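Local coordinates for protein arsenite methyltransferase (Chlamydomonas reinhardtii, PDB 5EVJ) that methylates trivalent arsenic with S-adenosylmethionine as methyl donor, probably converting arsenic triglutathione step by step into mono-, di- and trimethylated arsenicals, at residues A[64-69]-A[125-130]; A[97-102]-A[129-134]; A[199-204]-A[269-274]; A[229-234]-A[240-245]. The protein carries 15 engineered substitutions. All blocks are in the same frame, centred on the assembly; numbering follows the deposited sequence.

Interaction 1: A[64-69]-A[125-130]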
loop_
_atom_site.group_PDB
_atom_site.type_symbol
_atom_site.label_atom_id
_atom_site.label_comp_id
_atom_site.label_asym_id
_atom_site.label_seq_id
_atom_site.Cartn_x
_atom_site.Cartn_y
_atom_site.Cartn_z
ATOM N N PRO A 64 -21.138 4.509 5.571
ATOM C CA PRO A 64 -22.088 5.616 5.429
ATOM C C PRO A 64 -21.874 6.343 4.125
ATOM O O PRO A 64 -20.776 6.863 3.873
ATOM C CB PRO A 64 -21.703 6.575 6.568
ATOM C CG PRO A 64 -20.961 5.741 7.547
ATOM C CD PRO A 64 -20.316 4.625 6.792
ATOM N N THR A 65 -22.923 6.390 3.314
ATOM C CA THR A 65 -22.944 7.133 2.060
ATOM C C THR A 65 -22.093 8.425 2.077
ATOM O O THR A 65 -21.323 8.709 1.135
ATOM C CB THR A 65 -24.409 7.489 1.698
ATOM O OG1 THR A 65 -25.141 6.280 1.437
ATOM C CG2 THR A 65 -24.440 8.329 0.445
ATOM N N GLU A 66 -22.238 9.206 3.142
ATOM C CA GLU A 66 -21.581 10.500 3.211
ATOM C C GLU A 66 -20.077 10.293 3.366
ATOM O O GLU A 66 -19.276 11.116 2.927
ATOM C CB GLU A 66 -22.103 11.303 4.406
ATOM C CG GLU A 66 -21.657 12.757 4.338
ATOM C CD GLU A 66 -21.558 13.446 5.691
ATOM O OE1 GLU A 66 -21.463 12.754 6.734
ATOM O OE2 GLU A 66 -21.563 14.695 5.710
ATOM N N VAL A 67 -19.694 9.221 4.054
ATOM C CA VAL A 67 -18.291 8.943 4.244
ATOM C C VAL A 67 -17.610 8.635 2.888
ATOM O O VAL A 67 -16.466 9.113 2.636
ATOM C CB VAL A 67 -18.073 7.836 5.295
ATOM C CG1 VAL A 67 -16.667 7.303 5.175
ATOM C CG2 VAL A 67 -18.286 8.407 6.697
ATOM N N LYS A 68 -18.329 7.878 2.041
ATOM C CA LYS A 68 -17.946 7.585 0.635
ATOM C C LYS A 68 -18.068 8.775 -0.335
ATOM O O LYS A 68 -17.088 9.155 -0.999
ATOM C CB LYS A 68 -18.811 6.486 0.034
ATOM C CG LYS A 68 -18.482 5.073 0.470
ATOM C CD LYS A 68 -19.422 4.047 -0.206
ATOM C CE LYS A 68 -20.822 4.027 0.420
ATOM N NZ LYS A 68 -21.597 2.943 -0.230
ATOM N N GLU A 69 -19.269 9.337 -0.462
ATOM C CA GLU A 69 -19.447 10.450 -1.402
ATOM C C GLU A 69 -18.372 11.533 -1.280
ATOM O O GLU A 69 -18.047 12.201 -2.258
ATOM C CB GLU A 69 -20.805 11.089 -1.232
ATOM C CG GLU A 69 -21.896 10.414 -2.040
ATOM C CD GLU A 69 -23.259 11.001 -1.726
ATOM O OE1 GLU A 69 -23.440 11.573 -0.620
ATOM O OE2 GLU A 69 -24.146 10.889 -2.592
ATOM N N ILE A 125 -14.971 11.112 11.946
ATOM C CA ILE A 125 -15.281 10.975 13.379
ATOM C C ILE A 125 -16.771 10.857 13.721
ATOM O O ILE A 125 -17.122 10.065 14.596
ATOM C CB ILE A 125 -14.679 12.115 14.210
ATOM C CG1 ILE A 125 -13.139 12.076 14.142
ATOM C CG2 ILE A 125 -15.148 12.015 15.672
ATOM C CD1 ILE A 125 -12.477 13.422 14.366
ATOM N N SER A 126 -17.642 11.630 13.057
ATOM C CA SER A 126 -19.065 11.664 13.454
ATOM C C SER A 126 -19.772 10.379 13.098
ATOM O O SER A 126 -20.750 10.013 13.731
ATOM C CB SER A 126 -19.847 12.854 12.874
ATOM O OG SER A 126 -19.886 12.788 11.472
ATOM N N HIS A 127 -19.267 9.665 12.112
ATOM C CA HIS A 127 -19.963 8.445 11.748
ATOM C C HIS A 127 -19.389 7.214 12.386
ATOM O O HIS A 127 -19.966 6.132 12.266
ATOM C CB HIS A 127 -20.067 8.313 10.232
ATOM C CG HIS A 127 -20.969 9.332 9.621
ATOM N ND1 HIS A 127 -20.573 10.638 9.413
ATOM C CD2 HIS A 127 -22.262 9.253 9.209
ATOM C CE1 HIS A 127 -21.573 11.309 8.866
ATOM N NE2 HIS A 127 -22.601 10.488 8.720
ATOM N N ALA A 128 -18.290 7.367 13.110
ATOM C CA ALA A 128 -17.566 6.171 13.575
ATOM C C ALA A 128 -18.386 5.206 14.421
ATOM O O ALA A 128 -18.476 4.006 14.078
ATOM C CB ALA A 128 -16.267 6.539 14.289
ATOM N N ASP A 129 -18.961 5.697 15.526
ATOM C CA ASP A 129 -19.492 4.797 16.544
ATOM C C ASP A 129 -20.606 3.987 15.970
ATOM O O ASP A 129 -20.670 2.719 16.132
ATOM C CB ASP A 129 -19.947 5.543 17.807
ATOM C CG ASP A 129 -18.771 6.227 18.558
ATOM O OD1 ASP A 129 -17.669 5.633 18.691
ATOM O OD2 ASP A 129 -18.957 7.372 19.031
ATOM N N ALA A 130 -21.489 4.717 15.286
ATOM C CA ALA A 130 -22.708 4.122 14.740
ATOM C C ALA A 130 -22.352 3.039 13.693
ATOM O O ALA A 130 -22.996 1.980 13.615
ATOM C CB ALA A 130 -23.596 5.214 14.129
#

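Interaction 2: A[97-102]-A[129-134]. Engineered in segment 97-102: Ala98 (natural residue Cys). Engineered in segment 129-134: Ala132 (natural residue Cys).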
loop_
_atom_site.group_PDB
_atom_site.type_symbol
_atom_site.label_atom_id
_atom_site.label_comp_id
_atom_site.label_asym_id
_atom_site.label_seq_id
_atom_site.Cartn_x
_atom_site.Cartn_y
_atom_site.Cartn_z
ATOM N N ASP A 97 -11.537 4.577 3.255
ATOM C CA ASP A 97 -10.547 3.472 3.312
ATOM C C ASP A 97 -10.334 3.021 4.769
ATOM O O ASP A 97 -10.146 1.840 5.037
ATOM C CB ASP A 97 -9.178 3.809 2.588
ATOM C CG ASP A 97 -9.315 3.916 1.034
ATOM O OD1 ASP A 97 -10.324 3.420 0.446
ATOM O OD2 ASP A 97 -8.403 4.477 0.379
ATOM N N ALA A 98 -10.402 3.956 5.697
ATOM C CA ALA A 98 -10.243 3.590 7.114
ATOM C C ALA A 98 -11.446 2.774 7.585
ATOM O O ALA A 98 -11.299 1.839 8.396
ATOM C CB ALA A 98 -10.039 4.830 7.960
ATOM N N TYR A 99 -12.634 3.073 7.030
ATOM C CA TYR A 99 -13.835 2.338 7.437
ATOM C C TYR A 99 -13.759 0.941 6.913
ATOM O O TYR A 99 -14.026 -0.016 7.614
ATOM C CB TYR A 99 -15.089 3.024 6.902
ATOM C CG TYR A 99 -15.622 4.133 7.818
ATOM C CD1 TYR A 99 -14.762 5.090 8.366
ATOM C CD2 TYR A 99 -16.987 4.233 8.134
ATOM C CE1 TYR A 99 -15.223 6.115 9.198
ATOM C CE2 TYR A 99 -17.461 5.292 8.959
ATOM C CZ TYR A 99 -16.571 6.198 9.507
ATOM O OH TYR A 99 -16.999 7.228 10.322
ATOM N N VAL A 100 -13.286 0.798 5.681
ATOM C CA VAL A 100 -13.128 -0.507 5.132
ATOM C C VAL A 100 -12.096 -1.287 5.919
ATOM O O VAL A 100 -12.283 -2.466 6.221
ATOM C CB VAL A 100 -12.703 -0.423 3.670
ATOM C CG1 VAL A 100 -12.342 -1.822 3.164
ATOM C CG2 VAL A 100 -13.828 0.241 2.885
ATOM N N ALA A 101 -10.983 -0.643 6.240
ATOM C CA ALA A 101 -9.943 -1.383 6.993
ATOM C C ALA A 101 -10.451 -1.813 8.403
ATOM O O ALA A 101 -10.194 -2.943 8.887
ATOM C CB ALA A 101 -8.720 -0.509 7.098
ATOM N N ALA A 102 -11.170 -0.889 9.051
ATOM C CA ALA A 102 -11.683 -1.064 10.393
ATOM C C ALA A 102 -12.488 -2.354 10.390
ATOM O O ALA A 102 -12.408 -3.139 11.316
ATOM C CB ALA A 102 -12.563 0.100 10.756
ATOM N N ASP A 129 -18.961 5.697 15.526
ATOM C CA ASP A 129 -19.492 4.797 16.544
ATOM C C ASP A 129 -20.606 3.987 15.970
ATOM O O ASP A 129 -20.670 2.719 16.132
ATOM C CB ASP A 129 -19.947 5.543 17.807
ATOM C CG ASP A 129 -18.771 6.227 18.558
ATOM O OD1 ASP A 129 -17.669 5.633 18.691
ATOM O OD2 ASP A 129 -18.957 7.372 19.031
ATOM N N ALA A 130 -21.489 4.717 15.286
ATOM C CA ALA A 130 -22.708 4.122 14.740
ATOM C C ALA A 130 -22.352 3.039 13.693
ATOM O O ALA A 130 -22.996 1.980 13.615
ATOM C CB ALA A 130 -23.596 5.214 14.129
ATOM N N TYR A 131 -21.311 3.302 12.896
ATOM C CA TYR A 131 -20.844 2.333 11.902
ATOM C C TYR A 131 -20.332 1.073 12.584
ATOM O O TYR A 131 -20.718 -0.120 12.263
ATOM C CB TYR A 131 -19.795 3.020 11.017
ATOM C CG TYR A 131 -18.975 2.078 10.157
ATOM C CD1 TYR A 131 -19.528 1.489 9.007
ATOM C CD2 TYR A 131 -17.623 1.769 10.499
ATOM C CE1 TYR A 131 -18.763 0.622 8.229
ATOM C CE2 TYR A 131 -16.851 0.916 9.700
ATOM C CZ TYR A 131 -17.421 0.352 8.577
ATOM O OH TYR A 131 -16.692 -0.513 7.819
ATOM N N ALA A 132 -19.476 1.308 13.555
ATOM C CA ALA A 132 -18.838 0.175 14.254
ATOM C C ALA A 132 -19.861 -0.611 15.029
ATOM O O ALA A 132 -19.762 -1.845 15.135
ATOM C CB ALA A 132 -17.730 0.670 15.201
ATOM N N ARG A 133 -20.835 0.087 15.626
ATOM C CA ARG A 133 -21.836 -0.644 16.422
ATOM C C ARG A 133 -22.904 -1.390 15.568
ATOM O O ARG A 133 -23.042 -2.623 15.681
ATOM C CB ARG A 133 -22.400 0.244 17.511
ATOM C CG ARG A 133 -21.307 0.811 18.423
ATOM C CD ARG A 133 -21.840 1.848 19.416
ATOM N NE ARG A 133 -22.658 1.168 20.425
ATOM C CZ ARG A 133 -23.958 1.384 20.673
ATOM N NH1 ARG A 133 -24.655 2.333 20.022
ATOM N NH2 ARG A 133 -24.571 0.644 21.603
ATOM N N ASP A 134 -23.586 -0.684 14.665
ATOM C CA ASP A 134 -24.666 -1.321 13.902
ATOM C C ASP A 134 -24.164 -2.091 12.722
ATOM O O ASP A 134 -24.696 -3.167 12.465
ATOM C CB ASP A 134 -25.689 -0.332 13.323
ATOM C CG ASP A 134 -25.710 0.988 14.045
ATOM O OD1 ASP A 134 -25.481 1.029 15.286
ATOM O OD2 ASP A 134 -25.997 1.999 13.361
#

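Interaction 3: A[199-204]-A[269-274]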
loop_
_atom_site.group_PDB
_atom_site.type_symbol
_atom_site.label_atom_id
_atom_site.label_comp_id
_atom_site.label_asym_id
_atom_site.label_seq_id
_atom_site.Cartn_x
_atom_site.Cartn_y
_atom_site.Cartn_z
ATOM N N ASP A 199 -1.238 5.025 -6.085
ATOM C CA ASP A 199 -1.011 6.398 -6.457
ATOM C C ASP A 199 -0.827 6.440 -7.963
ATOM O O ASP A 199 -0.862 5.398 -8.663
ATOM C CB ASP A 199 0.182 7.003 -5.691
ATOM C CG ASP A 199 0.017 8.533 -5.430
ATOM O OD1 ASP A 199 -0.639 9.199 -6.244
ATOM O OD2 ASP A 199 0.535 9.094 -4.418
ATOM N N VAL A 200 -0.656 7.632 -8.484
ATOM C CA VAL A 200 -0.513 7.757 -9.932
ATOM C C VAL A 200 0.949 7.982 -10.320
ATOM O O VAL A 200 1.651 8.774 -9.715
ATOM C CB VAL A 200 -1.410 8.870 -10.463
ATOM C CG1 VAL A 200 -1.108 9.104 -11.937
ATOM C CG2 VAL A 200 -2.866 8.471 -10.289
ATOM N N TYR A 201 1.415 7.248 -11.309
ATOM C CA TYR A 201 2.811 7.391 -11.800
ATOM C C TYR A 201 2.829 7.600 -13.306
ATOM O O TYR A 201 1.786 7.377 -13.990
ATOM C CB TYR A 201 3.622 6.117 -11.443
ATOM C CG TYR A 201 3.628 5.908 -9.948
ATOM C CD1 TYR A 201 2.598 5.181 -9.328
ATOM C CD2 TYR A 201 4.618 6.485 -9.130
ATOM C CE1 TYR A 201 2.546 5.043 -7.950
ATOM C CE2 TYR A 201 4.560 6.352 -7.724
ATOM C CZ TYR A 201 3.504 5.618 -7.173
ATOM O OH TYR A 201 3.430 5.412 -5.826
ATOM N N VAL A 202 4.025 7.917 -13.833
ATOM C CA VAL A 202 4.253 8.054 -15.276
ATOM C C VAL A 202 5.332 7.095 -15.794
ATOM O O VAL A 202 6.211 6.685 -15.037
ATOM C CB VAL A 202 4.712 9.487 -15.608
ATOM C CG1 VAL A 202 4.559 9.806 -17.118
ATOM C CG2 VAL A 202 3.943 10.476 -14.756
ATOM N N ASP A 203 5.302 6.776 -17.093
ATOM C CA ASP A 203 6.292 5.890 -17.634
ATOM C C ASP A 203 7.559 6.657 -18.004
ATOM O O ASP A 203 8.530 6.044 -18.375
ATOM C CB ASP A 203 5.769 5.078 -18.825
ATOM C CG ASP A 203 5.616 5.949 -20.101
ATOM O OD1 ASP A 203 5.490 7.182 -20.016
ATOM O OD2 ASP A 203 5.610 5.394 -21.200
ATOM N N ARG A 204 7.561 7.971 -17.845
ATOM C CA ARG A 204 8.742 8.807 -18.116
ATOM C C ARG A 204 8.681 10.079 -17.267
ATOM O O ARG A 204 7.634 10.398 -16.732
ATOM C CB ARG A 204 8.719 9.196 -19.627
ATOM C CG ARG A 204 7.606 10.163 -20.014
ATOM C CD ARG A 204 7.406 10.134 -21.512
ATOM N NE ARG A 204 6.902 8.804 -21.941
ATOM C CZ ARG A 204 6.867 8.387 -23.212
ATOM N NH1 ARG A 204 6.402 7.154 -23.471
ATOM N NH2 ARG A 204 7.288 9.203 -24.234
ATOM N N ILE A 269 -0.923 2.837 -9.929
ATOM C CA ILE A 269 -0.173 1.631 -9.469
ATOM C C ILE A 269 -0.322 1.469 -7.955
ATOM O O ILE A 269 -0.228 2.460 -7.188
ATOM C CB ILE A 269 1.344 1.707 -9.754
ATOM C CG1 ILE A 269 1.638 2.015 -11.241
ATOM C CG2 ILE A 269 2.066 0.427 -9.288
ATOM C CD1 ILE A 269 3.144 2.224 -11.518
ATOM N N THR A 270 -0.534 0.216 -7.544
ATOM C CA THR A 270 -0.582 -0.157 -6.144
ATOM C C THR A 270 0.740 -0.844 -5.914
ATOM O O THR A 270 1.050 -1.882 -6.518
ATOM C CB THR A 270 -1.768 -1.128 -5.773
ATOM O OG1 THR A 270 -3.035 -0.502 -5.979
ATOM C CG2 THR A 270 -1.712 -1.486 -4.265
ATOM N N TYR A 271 1.479 -0.279 -4.987
ATOM C CA TYR A 271 2.802 -0.738 -4.634
ATOM C C TYR A 271 2.797 -1.407 -3.285
ATOM O O TYR A 271 2.022 -1.000 -2.378
ATOM C CB TYR A 271 3.797 0.483 -4.561
ATOM C CG TYR A 271 4.440 0.763 -5.903
ATOM C CD1 TYR A 271 5.292 -0.167 -6.504
ATOM C CD2 TYR A 271 4.200 1.974 -6.569
ATOM C CE1 TYR A 271 5.907 0.098 -7.736
ATOM C CE2 TYR A 271 4.789 2.268 -7.778
ATOM C CZ TYR A 271 5.611 1.309 -8.388
ATOM O OH TYR A 271 6.132 1.610 -9.616
ATOM N N ARG A 272 3.742 -2.333 -3.125
ATOM C CA ARG A 272 3.964 -3.046 -1.911
ATOM C C ARG A 272 5.379 -2.800 -1.411
ATOM O O ARG A 272 6.359 -3.175 -2.069
ATOM C CB ARG A 272 3.702 -4.523 -2.109
ATOM C CG ARG A 272 2.302 -4.754 -2.686
ATOM C CD ARG A 272 1.939 -6.235 -2.490
ATOM N NE ARG A 272 1.550 -6.562 -1.110
ATOM C CZ ARG A 272 0.768 -7.587 -0.737
ATOM N NH1 ARG A 272 0.310 -8.454 -1.625
ATOM N NH2 ARG A 272 0.411 -7.748 0.566
ATOM N N LEU A 273 5.478 -2.201 -0.217
ATOM C CA LEU A 273 6.743 -1.794 0.327
ATOM C C LEU A 273 6.918 -2.480 1.686
ATOM O O LEU A 273 6.459 -1.961 2.747
ATOM C CB LEU A 273 6.759 -0.305 0.457
ATOM C CG LEU A 273 7.277 0.607 -0.662
ATOM C CD1 LEU A 273 6.993 0.112 -2.074
ATOM C CD2 LEU A 273 6.761 2.032 -0.453
ATOM N N PHE A 274 7.606 -3.618 1.663
ATOM C CA PHE A 274 7.748 -4.401 2.846
ATOM C C PHE A 274 8.921 -3.974 3.576
ATOM O O PHE A 274 9.963 -3.618 2.939
ATOM C CB PHE A 274 7.941 -5.872 2.512
ATOM C CG PHE A 274 6.670 -6.548 2.160
ATOM C CD1 PHE A 274 5.882 -7.160 3.165
ATOM C CD2 PHE A 274 6.214 -6.551 0.841
ATOM C CE1 PHE A 274 4.680 -7.783 2.844
ATOM C CE2 PHE A 274 5.033 -7.189 0.517
ATOM C CZ PHE A 274 4.236 -7.826 1.502
HETATM O O HOH W 1 1.728 3.527 -5.099
#

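Interaction 4: A[229-234]-A[240-245]. Engineered in segment 229-234: Ala234 (natural residue Cys).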
loop_
_atom_site.group_PDB
_atom_site.type_symbol
_atom_site.label_atom_id
_atom_site.label_comp_id
_atom_site.label_asym_id
_atom_site.label_seq_id
_atom_site.Cartn_x
_atom_site.Cartn_y
_atom_site.Cartn_z
ATOM N N ASP A 229 11.757 6.575 -10.856
ATOM C CA ASP A 229 12.306 7.550 -9.906
ATOM C C ASP A 229 11.654 7.341 -8.532
ATOM O O ASP A 229 12.272 7.524 -7.526
ATOM C CB ASP A 229 12.135 9.029 -10.368
ATOM C CG ASP A 229 13.073 9.415 -11.466
ATOM O OD1 ASP A 229 14.142 8.755 -11.656
ATOM O OD2 ASP A 229 12.766 10.415 -12.134
ATOM N N PHE A 230 10.388 6.950 -8.503
ATOM C CA PHE A 230 9.762 6.647 -7.259
ATOM C C PHE A 230 10.465 5.480 -6.575
ATOM O O PHE A 230 10.771 5.517 -5.343
ATOM C CB PHE A 230 8.263 6.377 -7.413
ATOM C CG PHE A 230 7.702 5.629 -6.252
ATOM C CD1 PHE A 230 7.441 6.296 -5.043
ATOM C CD2 PHE A 230 7.591 4.228 -6.303
ATOM C CE1 PHE A 230 7.003 5.561 -3.949
ATOM C CE2 PHE A 230 7.131 3.494 -5.199
ATOM C CZ PHE A 230 6.861 4.166 -4.032
ATOM N N ILE A 231 10.714 4.452 -7.357
ATOM C CA ILE A 231 11.371 3.243 -6.841
ATOM C C ILE A 231 12.710 3.613 -6.160
ATOM O O ILE A 231 13.017 3.146 -5.038
ATOM C CB ILE A 231 11.551 2.114 -7.954
ATOM C CG1 ILE A 231 10.143 1.570 -8.395
ATOM C CG2 ILE A 231 12.489 0.950 -7.472
ATOM C CD1 ILE A 231 10.151 0.515 -9.528
ATOM N N ARG A 232 13.469 4.453 -6.834
ATOM C CA ARG A 232 14.749 4.945 -6.319
ATOM C C ARG A 232 14.592 5.632 -4.941
ATOM O O ARG A 232 15.390 5.384 -4.042
ATOM C CB ARG A 232 15.440 5.954 -7.303
ATOM C CG ARG A 232 15.845 5.322 -8.672
ATOM C CD ARG A 232 16.373 6.331 -9.727
ATOM N NE ARG A 232 17.051 5.639 -10.851
ATOM C CZ ARG A 232 16.635 5.617 -12.145
ATOM N NH1 ARG A 232 15.559 6.283 -12.529
ATOM N NH2 ARG A 232 17.367 4.989 -13.091
ATOM N N LEU A 233 13.600 6.508 -4.827
ATOM C CA LEU A 233 13.372 7.269 -3.603
ATOM C C LEU A 233 12.923 6.259 -2.547
ATOM O O LEU A 233 13.491 6.201 -1.466
ATOM C CB LEU A 233 12.306 8.297 -3.855
ATOM C CG LEU A 233 11.802 9.120 -2.673
ATOM C CD1 LEU A 233 12.911 9.991 -1.987
ATOM C CD2 LEU A 233 10.577 9.929 -3.157
ATOM N N ALA A 234 11.995 5.379 -2.879
ATOM C CA ALA A 234 11.648 4.349 -1.886
ATOM C C ALA A 234 12.841 3.593 -1.401
ATOM O O ALA A 234 12.968 3.242 -0.200
ATOM C CB ALA A 234 10.605 3.400 -2.417
ATOM N N THR A 240 13.875 -1.516 -0.090
ATOM C CA THR A 240 14.840 -1.867 -1.094
ATOM C C THR A 240 14.275 -2.515 -2.331
ATOM O O THR A 240 14.966 -2.552 -3.341
ATOM C CB THR A 240 15.872 -2.728 -0.465
ATOM O OG1 THR A 240 16.244 -2.086 0.742
ATOM C CG2 THR A 240 17.113 -2.932 -1.378
ATOM N N ASP A 241 13.040 -3.044 -2.270
ATOM C CA ASP A 241 12.489 -3.789 -3.435
ATOM C C ASP A 241 11.005 -3.638 -3.553
ATOM O O ASP A 241 10.252 -4.581 -3.298
ATOM C CB ASP A 241 12.946 -5.219 -3.393
ATOM C CG ASP A 241 12.377 -6.076 -4.555
ATOM O OD1 ASP A 241 12.036 -5.549 -5.650
ATOM O OD2 ASP A 241 12.255 -7.301 -4.385
ATOM N N PRO A 242 10.558 -2.422 -3.892
ATOM C CA PRO A 242 9.159 -2.180 -4.141
ATOM C C PRO A 242 8.583 -3.179 -5.125
ATOM O O PRO A 242 9.247 -3.529 -6.047
ATOM C CB PRO A 242 9.141 -0.778 -4.809
ATOM C CG PRO A 242 10.336 -0.101 -4.275
ATOM C CD PRO A 242 11.359 -1.245 -4.287
ATOM N N ARG A 243 7.342 -3.606 -4.914
ATOM C CA ARG A 243 6.700 -4.589 -5.770
ATOM C C ARG A 243 5.396 -4.008 -6.194
ATOM O O ARG A 243 4.659 -3.439 -5.409
ATOM C CB ARG A 243 6.451 -5.893 -5.012
ATOM C CG ARG A 243 7.706 -6.667 -4.638
ATOM C CD ARG A 243 8.268 -7.528 -5.771
ATOM N NE ARG A 243 9.515 -8.140 -5.294
ATOM C CZ ARG A 243 9.608 -9.409 -4.914
ATOM N NH1 ARG A 243 8.552 -10.186 -5.008
ATOM N NH2 ARG A 243 10.758 -9.903 -4.465
ATOM N N GLN A 244 5.125 -4.156 -7.461
ATOM C CA GLN A 244 3.945 -3.641 -8.095
ATOM C C GLN A 244 2.836 -4.720 -7.972
ATOM O O GLN A 244 2.975 -5.866 -8.446
ATOM C CB GLN A 244 4.357 -3.317 -9.542
ATOM C CG GLN A 244 3.188 -3.140 -10.476
ATOM C CD GLN A 244 3.609 -2.570 -11.818
ATOM O OE1 GLN A 244 4.369 -1.602 -11.889
ATOM N NE2 GLN A 244 3.118 -3.186 -12.894
ATOM N N LEU A 245 1.734 -4.396 -7.330
ATOM C CA LEU A 245 0.689 -5.412 -7.204
ATOM C C LEU A 245 -0.213 -5.367 -8.435
ATOM O O LEU A 245 -0.602 -6.397 -8.956
ATOM C CB LEU A 245 -0.149 -5.180 -5.914
ATOM C CG LEU A 245 -1.391 -6.107 -5.756
ATOM C CD1 LEU A 245 -0.993 -7.585 -5.760
ATOM C CD2 LEU A 245 -2.270 -5.807 -4.559
#

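Interaction 1: A[64-69]-A[125-130]
The side chain of His127 is held against Pro64 and against Glu66 and Val67 of the short helix 65-69, at the edge of the Rossmann-like methyltransferase fold. His127 lies where helix 118-126 passes into helix 128-135, so the contact joins the chain ahead of the first strand of the sheet to a joint between two later helices.

Most of the contact is apolar. With CG anti to its own carbonyl carbon (chi1 -68°), His127 sends its ring toward helix 65-69. Its CB is 3.8 Å from Pro64 CG, and its CD2 is 3.8 Å from Pro64 CB. The compact, rigid proline ring suits a place beside an imidazole, and it stands at the entrance to the helix, where a proline, which has no N-H to donate, is easily accommodated. Val67 is a buried, branched residue that adds one methyl to the same surface. Tyr99 of helix 96-104 touches Pro64, Val67 and His127 and closes this apolar group.

The polar side is less certain. The position of the Glu66 carboxylate beside the ring is doubtful, and it forms no hydrogen bond to the imidazole. The firm partner of Glu66 is Lys70, which forms a salt bridge with OE2. His127 ND1 is hydrogen-bonded to Val123 O. On the apolar side, Val67 CG2 lies 4.0 Å from His127 CB.

Interaction 2: A[97-102]-A[129-134]
Tyr99 and Tyr131 make a buried helix-to-helix contact on one side of the Rossmann-like sheet, between helix 96-104, which follows the first strand, and helix 128-135. The two segments run in broadly the same direction with their axes 11.3 Å apart, a gap wide enough to need large aromatic side chains.

Tyr131 spans it with CG anti to its backbone N (chi1 166°), which carries the ring toward the other helix. Tyr99 CD2 sits over the centre of one face of that ring, 3.5 Å from Tyr131 CD2. The ring planes are inclined at 32° with centroids 4.5 Å apart, so the pair is oblique. At the edge of the Tyr131 ring, Ala102 CB comes within 4.5 Å of CE2; a small residue fits here because the tyrosine fills the gap. Met143 of the edge strand 143-147 touches Tyr99, Ala102 and Tyr131, closing the group against the sheet.

Both hydroxyls are satisfied although the rings are buried. Tyr99 OH is bonded to Ala124 O of helix 118-126. Tyr131 OH donates to the backbone of the other helix, 2.7 Å from Tyr99 O, approaching from 65° above the carbonyl plane.

Interaction 3: A[199-204]-A[269-274]
Tyr201 and Ile269 meet because each side chain turns its first branch away from its own carbonyl carbon: Tyr201 CG is anti to it at chi1 -59°, and Ile269 CG1 likewise at -53°. The Tyr201 ring is thus brought against the isoleucine, whose CB lies 3.7 Å from Tyr201 CD1 while its terminal CD1 reaches the start of the ring. The beta-branched, flexible-ended isoleucine can follow the ring along this length. Tyr271, two residues further on, supplies a T-shaped partner: its edge points at the face of Tyr201, with Tyr271 CE2 3.6 Å from Tyr201 CE1 and the planes at 87°.

Beneath these rings, strand 193-202 pairs antiparallel with 266-274, the reversed strand of the class I methyltransferase sheet, which lies between 193-202 and 243-249. Within these segments the one bridge is Asp199 with Ile269, a hydrogen-bonded pair with Asp199 N 3.0 Å from Ile269 O and Ile269 N 2.9 Å from Asp199 O; from it the two segments lead apart.

A tyrosine suits position 201 because Tyr201 OH lies 2.6 Å from a water that donates to Ile269 O at 3.1 Å. Phe230 of helix 227-237 packs against both tyrosine rings.

Interaction 4: A[229-234]-A[240-245]
Asp241 OD2 is gripped by two nitrogens of Arg243, with NE and NH2 each 3.0 Å from Asp241 OD2, and it also accepts a hydrogen bond from Asn323 ND2. Arginine suits this place because its side-on edge offers two N-H groups to the one oxygen. NH2 arrives nearly along the C-O bond of that oxygen and NE from above the carboxylate plane, while NH1 turns to Asp307 in a second salt bridge. These bonds fix the two neighbours of Pro242, the residue that carries the contact with helix 227-237.

Pro242 presents its ring to the helix. Its CG is 4.0 Å from Ile231 CG2 and 4.0 Å from Ala234 CB, so it rests against two residues almost one helical turn apart. Ile231 holds CG2 anti to its backbone N, and it is this methyl, not the longer branch, that reaches the proline. Ala234, an engineered residue in place of cysteine, offers only its methyl.

The contact belongs to the alpha-beta connection of the methyltransferase fold, where the chain leaves helix 227-237, turns within a few residues and enters edge strand 243-249. A proline fits just ahead of that strand, since its ring fixes phi near -51°, compatible with the extended chain that follows, and its nitrogen needs no acceptor. On the helix, Arg232 NH1 lies 3.0 Å from Asp229 OD1, and Asp229 OD2 is paired with Arg205.

Arg235, further along the helix, bonds Thr240 O, but no hydrogen bond crosses between the two segments themselves, which meet through apolar surfaces.

From the N terminus, interaction 1 closes the first long loop, bringing the helix ahead of the sheet to residues 125-130. Interaction 2 opens inside that loop and ends on the same stretch, sharing Asp129 and Ala130, so the two are neighbours with centres about 8 Å apart. Later in the chain, interaction 3 closes the loop from strand 193-202 to strand 266-274, and interaction 4, a short helix-to-strand turn, is nested within it. These two touch through neighbouring strands 243-249 and 266-274. Centres of interactions 1 and 4 lie about 33 Å apart, on opposite sides of the chain's centre. The first pair ties helices near edge strand 143-147, the second the opposite edge of the sheet.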